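Local structure of glutathione S-transferase enzyme with thioredoxin-like domain (Xenorhabdus nematophila, 4L8E) at residues K41-L46 and L51-H56; G136-Q141 and Q165-V170; T173-E176 and Y180-G183. The protein binds glutathione and, as a member of the glutathione S-transferase family, probably catalyses reactions that use this thiol as a cosubstrate. All coordinates share one frame; numbering follows the deposited sequence.

Contact 1: K41-L46 and L51-H56; sequences KITLFL and LPYTIH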
loop_
_atom_site.group_PDB
_atom_site.type_symbol
_atom_site.label_atom_id
_atom_site.label_comp_id
_atom_site.label_asym_id
_atom_site.label_seq_id
_atom_site.Cartn_x
_atom_site.Cartn_y
_atom_site.Cartn_z
ATOM N N LYS A 41 -8.852 2.350 -11.415
ATOM C CA LYS A 41 -8.146 1.080 -11.290
ATOM C C LYS A 41 -9.123 -0.082 -11.381
ATOM O O LYS A 41 -8.833 -1.101 -12.003
ATOM C CB LYS A 41 -7.410 0.961 -9.957
ATOM C CG LYS A 41 -6.295 1.952 -9.727
ATOM C CD LYS A 41 -5.769 1.754 -8.313
ATOM C CE LYS A 41 -4.696 2.750 -7.928
ATOM N NZ LYS A 41 -4.308 2.575 -6.476
ATOM N N ILE A 42 -10.260 0.059 -10.714
ATOM C CA ILE A 42 -11.179 -1.050 -10.586
ATOM C C ILE A 42 -12.020 -1.209 -11.846
ATOM O O ILE A 42 -12.252 -2.332 -12.308
ATOM C CB ILE A 42 -12.055 -0.952 -9.330
ATOM C CG1 ILE A 42 -11.183 -0.637 -8.098
ATOM C CG2 ILE A 42 -12.832 -2.237 -9.161
ATOM C CD1 ILE A 42 -9.989 -1.610 -7.865
ATOM N N THR A 43 -12.484 -0.110 -12.414
ATOM C CA THR A 43 -13.220 -0.235 -13.688
ATOM C C THR A 43 -12.318 -0.720 -14.827
ATOM O O THR A 43 -12.770 -1.445 -15.696
ATOM C CB THR A 43 -13.956 1.044 -14.084
ATOM O OG1 THR A 43 -13.020 2.116 -14.164
ATOM C CG2 THR A 43 -15.048 1.363 -13.071
ATOM N N LEU A 44 -11.039 -0.366 -14.814
ATOM C CA LEU A 44 -10.104 -0.968 -15.776
ATOM C C LEU A 44 -10.103 -2.490 -15.660
ATOM O O LEU A 44 -10.228 -3.190 -16.680
ATOM C CB LEU A 44 -8.671 -0.441 -15.584
ATOM C CG LEU A 44 -8.366 0.975 -16.067
ATOM C CD1 LEU A 44 -6.941 1.376 -15.618
ATOM C CD2 LEU A 44 -8.500 1.159 -17.590
ATOM N N PHE A 45 -9.947 -2.992 -14.432
ATOM C CA PHE A 45 -9.911 -4.420 -14.199
ATOM C C PHE A 45 -11.230 -5.051 -14.675
ATOM O O PHE A 45 -11.215 -6.008 -15.413
ATOM C CB PHE A 45 -9.669 -4.769 -12.737
ATOM C CG PHE A 45 -9.592 -6.238 -12.506
ATOM C CD1 PHE A 45 -10.754 -6.985 -12.385
ATOM C CD2 PHE A 45 -8.391 -6.891 -12.490
ATOM C CE1 PHE A 45 -10.696 -8.350 -12.229
ATOM C CE2 PHE A 45 -8.336 -8.240 -12.336
ATOM C CZ PHE A 45 -9.499 -8.977 -12.215
ATOM N N LEU A 46 -12.356 -4.492 -14.261
ATOM C CA LEU A 46 -13.660 -5.104 -14.565
ATOM C C LEU A 46 -13.940 -5.088 -16.072
ATOM O O LEU A 46 -14.532 -6.031 -16.631
ATOM C CB LEU A 46 -14.771 -4.387 -13.782
ATOM C CG LEU A 46 -14.680 -4.634 -12.260
ATOM C CD1 LEU A 46 -15.549 -3.628 -11.523
ATOM C CD2 LEU A 46 -15.085 -6.050 -11.912
ATOM N N LEU A 51 -16.471 -8.701 -16.316
ATOM C CA LEU A 51 -17.251 -9.153 -15.174
ATOM C C LEU A 51 -18.368 -8.143 -14.959
ATOM O O LEU A 51 -18.099 -6.949 -14.864
ATOM C CB LEU A 51 -16.340 -9.192 -13.941
ATOM C CG LEU A 51 -16.713 -10.062 -12.758
ATOM C CD1 LEU A 51 -16.798 -11.525 -13.158
ATOM C CD2 LEU A 51 -15.675 -9.855 -11.666
ATOM N N PRO A 52 -19.626 -8.605 -14.899
ATOM C CA PRO A 52 -20.693 -7.622 -14.671
ATOM C C PRO A 52 -20.557 -6.887 -13.358
ATOM O O PRO A 52 -20.213 -7.489 -12.327
ATOM C CB PRO A 52 -21.967 -8.472 -14.660
ATOM C CG PRO A 52 -21.612 -9.746 -15.302
ATOM C CD PRO A 52 -20.157 -9.971 -15.038
ATOM N N TYR A 53 -20.829 -5.591 -13.391
ATOM C CA TYR A 53 -20.837 -4.770 -12.189
ATOM C C TYR A 53 -21.856 -3.651 -12.237
ATOM O O TYR A 53 -22.273 -3.216 -13.308
ATOM C CB TYR A 53 -19.452 -4.183 -11.924
ATOM C CG TYR A 53 -18.912 -3.213 -12.956
ATOM C CD1 TYR A 53 -18.330 -3.662 -14.143
ATOM C CD2 TYR A 53 -18.910 -1.851 -12.712
ATOM C CE1 TYR A 53 -17.780 -2.761 -15.061
ATOM C CE2 TYR A 53 -18.392 -0.958 -13.624
ATOM C CZ TYR A 53 -17.808 -1.421 -14.791
ATOM O OH TYR A 53 -17.277 -0.505 -15.676
ATOM N N THR A 54 -22.264 -3.199 -11.058
ATOM C CA THR A 54 -23.180 -2.069 -10.921
ATOM C C THR A 54 -22.427 -0.943 -10.253
ATOM O O THR A 54 -21.854 -1.125 -9.172
ATOM C CB THR A 54 -24.424 -2.421 -10.071
ATOM O OG1 THR A 54 -25.162 -3.486 -10.695
ATOM C CG2 THR A 54 -25.350 -1.197 -9.920
ATOM N N ILE A 55 -22.402 0.223 -10.890
ATOM C CA ILE A 55 -21.795 1.385 -10.256
ATOM C C ILE A 55 -22.743 2.068 -9.271
ATOM O O ILE A 55 -23.879 2.392 -9.601
ATOM C CB ILE A 55 -21.340 2.427 -11.307
ATOM C CG1 ILE A 55 -20.268 1.813 -12.211
ATOM C CG2 ILE A 55 -20.860 3.705 -10.624
ATOM C CD1 ILE A 55 -19.373 2.816 -12.884
ATOM N N HIS A 56 -22.247 2.262 -8.056
ATOM C CA HIS A 56 -22.892 3.056 -7.026
ATOM C C HIS A 56 -22.067 4.312 -6.885
ATOM O O HIS A 56 -21.026 4.309 -6.249
ATOM C CB HIS A 56 -22.911 2.306 -5.689
ATOM C CG HIS A 56 -23.828 1.128 -5.675
ATOM N ND1 HIS A 56 -23.591 -0.011 -6.416
ATOM C CD2 HIS A 56 -24.995 0.917 -5.021
ATOM C CE1 HIS A 56 -24.572 -0.873 -6.218
ATOM N NE2 HIS A 56 -25.435 -0.337 -5.376
#

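Contact 2: G136-Q141 and Q165-V170; sequences GPMLGQ and QRLYKV. With GSH (glutathione), chain B.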
loop_
_atom_site.group_PDB
_atom_site.type_symbol
_atom_site.label_atom_id
_atom_site.label_comp_id
_atom_site.label_asym_id
_atom_site.label_seq_id
_atom_site.Cartn_x
_atom_site.Cartn_y
_atom_site.Cartn_z
ATOM N N GLY A 136 0.871 6.189 -5.575
ATOM C CA GLY A 136 -0.389 6.847 -5.291
ATOM C C GLY A 136 -0.316 7.853 -4.146
ATOM O O GLY A 136 -0.732 9.022 -4.272
ATOM N N PRO A 137 0.173 7.416 -2.989
ATOM C CA PRO A 137 0.131 8.346 -1.874
ATOM C C PRO A 137 0.948 9.599 -2.137
ATOM O O PRO A 137 0.509 10.685 -1.809
ATOM C CB PRO A 137 0.728 7.529 -0.726
ATOM C CG PRO A 137 0.310 6.146 -1.056
ATOM C CD PRO A 137 0.428 6.041 -2.536
ATOM N N MET A 138 2.123 9.465 -2.730
ATOM C CA MET A 138 2.968 10.650 -2.909
ATOM C C MET A 138 2.490 11.552 -4.059
ATOM O O MET A 138 2.503 12.781 -3.932
ATOM C CB MET A 138 4.422 10.248 -3.107
ATOM C CG MET A 138 5.000 9.529 -1.896
ATOM S SD MET A 138 5.044 10.648 -0.469
ATOM C CE MET A 138 3.651 10.051 0.497
ATOM N N LEU A 139 2.071 10.964 -5.181
ATOM C CA LEU A 139 1.512 11.784 -6.254
ATOM C C LEU A 139 0.237 12.490 -5.792
ATOM O O LEU A 139 -0.066 13.609 -6.237
ATOM C CB LEU A 139 1.269 10.959 -7.513
ATOM C CG LEU A 139 2.529 10.432 -8.190
ATOM C CD1 LEU A 139 2.163 9.571 -9.411
ATOM C CD2 LEU A 139 3.515 11.547 -8.569
ATOM N N GLY A 140 -0.511 11.855 -4.894
ATOM C CA GLY A 140 -1.698 12.473 -4.324
ATOM C C GLY A 140 -1.348 13.692 -3.481
ATOM O O GLY A 140 -2.131 14.631 -3.385
ATOM N N GLN A 141 -0.181 13.681 -2.838
ATOM C CA GLN A 141 0.212 14.856 -2.055
ATOM C C GLN A 141 0.648 15.947 -3.022
ATOM O O GLN A 141 0.414 17.141 -2.795
ATOM C CB GLN A 141 1.354 14.544 -1.092
ATOM C CG GLN A 141 1.102 13.378 -0.171
ATOM C CD GLN A 141 -0.293 13.385 0.422
ATOM O OE1 GLN A 141 -0.668 14.306 1.143
ATOM N NE2 GLN A 141 -1.082 12.342 0.112
ATOM N N GLN A 165 9.350 13.001 -9.023
ATOM C CA GLN A 165 10.422 12.730 -9.988
ATOM C C GLN A 165 11.116 11.403 -9.672
ATOM O O GLN A 165 11.408 10.609 -10.570
ATOM C CB GLN A 165 11.417 13.884 -10.010
ATOM C CG GLN A 165 10.791 15.129 -10.646
ATOM C CD GLN A 165 11.588 16.389 -10.434
ATOM O OE1 GLN A 165 12.519 16.434 -9.633
ATOM N NE2 GLN A 165 11.229 17.423 -11.162
ATOM N N ARG A 166 11.385 11.159 -8.395
ATOM C CA ARG A 166 12.053 9.916 -7.993
ATOM C C ARG A 166 11.228 8.689 -8.362
ATOM O O ARG A 166 11.748 7.677 -8.840
ATOM C CB ARG A 166 12.302 9.892 -6.492
ATOM C CG ARG A 166 13.221 8.764 -6.035
ATOM C CD ARG A 166 13.233 8.617 -4.522
ATOM N NE ARG A 166 11.956 8.144 -4.036
ATOM C CZ ARG A 166 11.540 6.881 -4.089
ATOM N NH1 ARG A 166 12.356 5.916 -4.513
ATOM N NH2 ARG A 166 10.304 6.575 -3.665
ATOM N N LEU A 167 9.946 8.781 -8.085
ATOM C CA LEU A 167 9.005 7.708 -8.398
ATOM C C LEU A 167 8.903 7.411 -9.886
ATOM O O LEU A 167 8.900 6.227 -10.298
ATOM C CB LEU A 167 7.634 8.068 -7.821
ATOM C CG LEU A 167 7.584 7.954 -6.300
ATOM C CD1 LEU A 167 6.395 8.730 -5.765
ATOM C CD2 LEU A 167 7.515 6.519 -5.838
ATOM N N TYR A 168 8.829 8.460 -10.709
ATOM C CA TYR A 168 8.797 8.260 -12.154
ATOM C C TYR A 168 10.109 7.647 -12.649
ATOM O O TYR A 168 10.128 6.850 -13.576
ATOM C CB TYR A 168 8.456 9.556 -12.907
ATOM C CG TYR A 168 6.948 9.761 -13.061
ATOM C CD1 TYR A 168 6.202 10.377 -12.060
ATOM C CD2 TYR A 168 6.273 9.322 -14.194
ATOM C CE1 TYR A 168 4.841 10.550 -12.179
ATOM C CE2 TYR A 168 4.911 9.502 -14.323
ATOM C CZ TYR A 168 4.200 10.112 -13.318
ATOM O OH TYR A 168 2.852 10.268 -13.478
ATOM N N LYS A 169 11.205 8.007 -12.003
ATOM C CA LYS A 169 12.511 7.451 -12.364
ATOM C C LYS A 169 12.571 5.953 -12.031
ATOM O O LYS A 169 13.040 5.152 -12.841
ATOM C CB LYS A 169 13.628 8.201 -11.653
ATOM C CG LYS A 169 14.999 7.642 -11.935
ATOM C CD LYS A 169 16.068 8.377 -11.116
ATOM C CE LYS A 169 17.466 8.055 -11.610
ATOM N NZ LYS A 169 18.505 8.545 -10.664
ATOM N N VAL A 170 12.052 5.575 -10.870
ATOM C CA VAL A 170 11.966 4.162 -10.493
ATOM C C VAL A 170 11.111 3.417 -11.526
ATOM O O VAL A 170 11.470 2.331 -11.995
ATOM C CB VAL A 170 11.394 4.017 -9.068
ATOM C CG1 VAL A 170 10.984 2.567 -8.775
ATOM C CG2 VAL A 170 12.426 4.487 -8.017
HETATM N N1 GSH B . -8.867 14.056 1.762
HETATM C CA1 GSH B . -8.101 13.917 0.581
HETATM C C1 GSH B . -6.945 14.876 0.630
HETATM O O11 GSH B . -7.027 15.939 1.323
HETATM O O12 GSH B . -5.892 14.629 -0.041
HETATM C CB1 GSH B . -8.956 14.236 -0.584
HETATM C CG1 GSH B . -8.227 14.133 -1.909
HETATM C CD1 GSH B . -8.053 12.691 -2.343
HETATM O OE1 GSH B . -8.799 11.824 -1.944
HETATM N N2 GSH B . -6.955 12.383 -3.239
HETATM C CA2 GSH B . -6.733 11.051 -3.695
HETATM C C2 GSH B . -5.366 10.615 -3.191
HETATM O O2 GSH B . -4.410 11.394 -3.053
HETATM C CB2 GSH B . -6.744 10.966 -5.177
HETATM S SG2 GSH B . -8.390 11.296 -5.825
HETATM N N3 GSH B . -5.176 9.253 -2.830
HETATM C CA3 GSH B . -3.878 8.848 -2.346
HETATM C C3 GSH B . -3.657 7.426 -2.671
HETATM O O31 GSH B . -4.217 6.924 -3.679
HETATM O O32 GSH B . -2.907 6.744 -1.916
#

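Contact 3: T173-E176 and Y180-G183; sequences TQLE and YLGG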
loop_
_atom_site.group_PDB
_atom_site.type_symbol
_atom_site.label_atom_id
_atom_site.label_comp_id
_atom_site.label_asym_id
_atom_site.label_seq_id
_atom_site.Cartn_x
_atom_site.Cartn_y
_atom_site.Cartn_z
ATOM N N THR A 173 12.895 3.131 -14.898
ATOM C CA THR A 173 13.995 2.175 -14.813
ATOM C C THR A 173 13.473 0.739 -14.950
ATOM O O THR A 173 14.067 -0.068 -15.660
ATOM C CB THR A 173 14.809 2.405 -13.530
ATOM O OG1 THR A 173 15.503 3.648 -13.658
ATOM C CG2 THR A 173 15.822 1.295 -13.304
ATOM N N GLN A 174 12.364 0.416 -14.288
ATOM C CA GLN A 174 11.817 -0.926 -14.424
ATOM C C GLN A 174 11.275 -1.181 -15.829
ATOM O O GLN A 174 11.449 -2.274 -16.376
ATOM C CB GLN A 174 10.749 -1.187 -13.365
ATOM C CG GLN A 174 10.184 -2.610 -13.390
ATOM C CD GLN A 174 11.248 -3.682 -13.236
ATOM O OE1 GLN A 174 12.047 -3.628 -12.319
ATOM N NE2 GLN A 174 11.260 -4.666 -14.142
ATOM N N LEU A 175 10.614 -0.183 -16.413
ATOM C CA LEU A 175 9.969 -0.377 -17.714
ATOM C C LEU A 175 11.004 -0.405 -18.857
ATOM O O LEU A 175 10.686 -0.772 -20.003
ATOM C CB LEU A 175 8.880 0.691 -17.939
ATOM C CG LEU A 175 7.655 0.556 -17.015
ATOM C CD1 LEU A 175 6.772 1.782 -17.160
ATOM C CD2 LEU A 175 6.883 -0.708 -17.341
ATOM N N GLU A 176 12.246 0.001 -18.567
ATOM C CA GLU A 176 13.357 -0.228 -19.488
ATOM C C GLU A 176 13.753 -1.689 -19.538
ATOM O O GLU A 176 14.385 -2.132 -20.498
ATOM C CB GLU A 176 14.584 0.582 -19.064
ATOM C CG GLU A 176 14.462 2.061 -19.341
ATOM C CD GLU A 176 15.663 2.845 -18.814
ATOM O OE1 GLU A 176 15.828 4.009 -19.219
ATOM O OE2 GLU A 176 16.421 2.288 -17.989
ATOM N N TYR A 180 6.089 -4.793 -19.215
ATOM C CA TYR A 180 5.101 -4.353 -18.228
ATOM C C TYR A 180 5.786 -4.281 -16.864
ATOM O O TYR A 180 6.948 -4.675 -16.741
ATOM C CB TYR A 180 3.903 -5.290 -18.241
ATOM C CG TYR A 180 3.143 -5.189 -19.531
ATOM C CD1 TYR A 180 2.210 -4.187 -19.730
ATOM C CD2 TYR A 180 3.390 -6.073 -20.582
ATOM C CE1 TYR A 180 1.529 -4.085 -20.935
ATOM C CE2 TYR A 180 2.717 -5.972 -21.778
ATOM C CZ TYR A 180 1.773 -4.984 -21.934
ATOM O OH TYR A 180 1.123 -4.876 -23.126
ATOM N N LEU A 181 5.110 -3.719 -15.868
ATOM C CA LEU A 181 5.721 -3.451 -14.591
ATOM C C LEU A 181 5.949 -4.759 -13.853
ATOM O O LEU A 181 4.996 -5.441 -13.479
ATOM C CB LEU A 181 4.846 -2.500 -13.761
ATOM C CG LEU A 181 5.539 -1.898 -12.553
ATOM C CD1 LEU A 181 6.873 -1.254 -12.906
ATOM C CD2 LEU A 181 4.581 -0.886 -11.877
ATOM N N GLY A 182 7.207 -5.120 -13.637
ATOM C CA GLY A 182 7.504 -6.456 -13.129
ATOM C C GLY A 182 6.945 -7.656 -13.929
ATOM O O GLY A 182 6.556 -8.675 -13.354
ATOM N N GLY A 183 6.920 -7.577 -15.255
ATOM C CA GLY A 183 6.656 -8.776 -16.023
ATOM C C GLY A 183 6.489 -8.632 -17.518
ATOM O O GLY A 183 6.577 -7.543 -18.081
#

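Contact 1: K41-L46 and L51-H56
Leu46 and Leu51 are where the backbones of 41-46 and 51-56 come closest, their CA atoms 5.4 Å apart, and a weak hydrogen bond from Leu51 N to Leu46 O (3.3 Å, 141° at the hydrogen) spans the end of helix 37-49 and the link after it. From there the chain runs extended into the strand that begins at Thr54.

Leu46 and Tyr53 carry most of the packing. One methyl, Leu46 CD1, sits over a face of the Tyr53 ring, 3.9 Å from its centroid and 20° off the normal, a CH-pi contact displaced toward the rim. Leu46 CB reaches the same ring at Tyr53 CD1, 3.6 Å away. The other methyl, Leu46 CD2, turns instead to Leu51 CD2 at 3.9 Å, so the fork of one leucine serves two partners. Tyr53 has chi1 of 64°, its ring set between the backbone N and the carbonyl carbon; this folds it back over the helix. Farther along the ring, Thr43 CG2 lies 3.9 Å from Tyr53 OH, the two side chains crossing at about a right angle, and that hydroxyl is hydrogen-bonded to Glu47 of the same helix.

Thr43 also touches Leu31 and Tyr33, and Thr54 and His56 bond through their backbones to strand 30-33. The contact thus closes the second half of the right-handed beta-alpha-beta unit 30-33, 37-49, 54-57 of the thioredoxin-like N-terminal domain, whose helix supplies Lys41 to a glutathione pocket.

Contact 2: G136-Q141 and Q165-V170
Leu139 meets Tyr168, and Leu167 meets Met138, in a small apolar interface of 173 Å² between two helical segments whose nearest CA atoms, those of Met138 and Leu167, are 8.7 Å apart. Leu139 has the largest share of buried surface. Both methyls of its fork come to one ring carbon: Leu139 CD2 lies 4.0 Å from Tyr168 CE1 at the ring edge, near the plane, and Leu139 CD1, equally far from that carbon, stands off the plane. The two side chains cross at about a right angle, and Tyr168 OH goes on to a hydrogen bond with Gln203.

Leu167 contributes one methyl, with Leu167 CD1 3.6 Å from Met138 CB. The methionine meets it with the base of its side chain; bends at chi2 (-64°) and chi3 (104°) carry the thioether end away.

The other side of 136-141 faces glutathione. Gly140 CA approaches GSH O2 to 3.2 Å, and Pro137 N, which carries no hydrogen, lies 3.3 Å from GSH O32 in plain contact.

Within the all-helical C-terminal domain the contact joins helix 118-145, kinked at Pro137, to helix 154-175. Leu167 also touches Trp130 and Phe135 of helix 118-145, while Pro137 packs on Ala133 of the second subunit.

Contact 3: T173-E176 and Y180-G183
A helical segment and a type II beta turn face each other here: Leu175 and Leu181 form the nearest CA pair of 173-176 and 180-183, 6.1 Å apart, with three residues between the segments. The turn is closed by two backbone bonds, Gly183 N to Tyr180 O at 3.3 Å and Tyr180 N to Gly183 O at 3.0 Å. Gly182 occupies its third position with phi of 55°, the positive value that makes glycine common there.

Gln174 and Leu181 make the main side-chain contact, crossing obliquely. The aliphatic part of the glutamine does the touching: Gln174 CG is 3.6 Å from Leu181 CD1 and 3.9 Å from Gly182 N. With chi1 of -177° Gln174 CG stands opposite the backbone N and reaches across to the turn, after which a bend at chi2 (57°) turns the amide aside; its NE2 is hydrogen-bonded to Thr178 in the intervening loop. Beside it, one methyl of Leu175 rests against main chain, with Leu175 CD2 3.8 Å from Tyr180 C and equally far from Leu181 N. That same Leu181 N is hydrogen-bonded to Asp190 OD1.

Leu175 further packs on Trp216 of helix 211-221, and Leu181 on Trp127 and Val193. The aspartate near the start of helix 188-197 thus ties down the preceding loop, an arrangement consistent with the glutathione S-transferase C-terminal domain.

Contact 1 belongs to the thioredoxin-like N-terminal domain, whereas contacts 2 and 3 belong to the helical part and share helix 154-175, contact 2 in its body and contact 3 further along it, toward its C-terminal part. Contact 2 is the buried one, all four of its touching residues being enclosed; contacts 1 and 3 are only partly buried. Chemistry follows place: contact 2 is purely apolar between two helices, its segments far apart in sequence, contact 1 adds a ring face and a weak backbone bond, and contact 3 sets side chains against the backbone of a turn. The centres of contacts 1 and 2 lie 25 Å apart, yet both helices, 37-49 and 118-145, contribute to glutathione pockets.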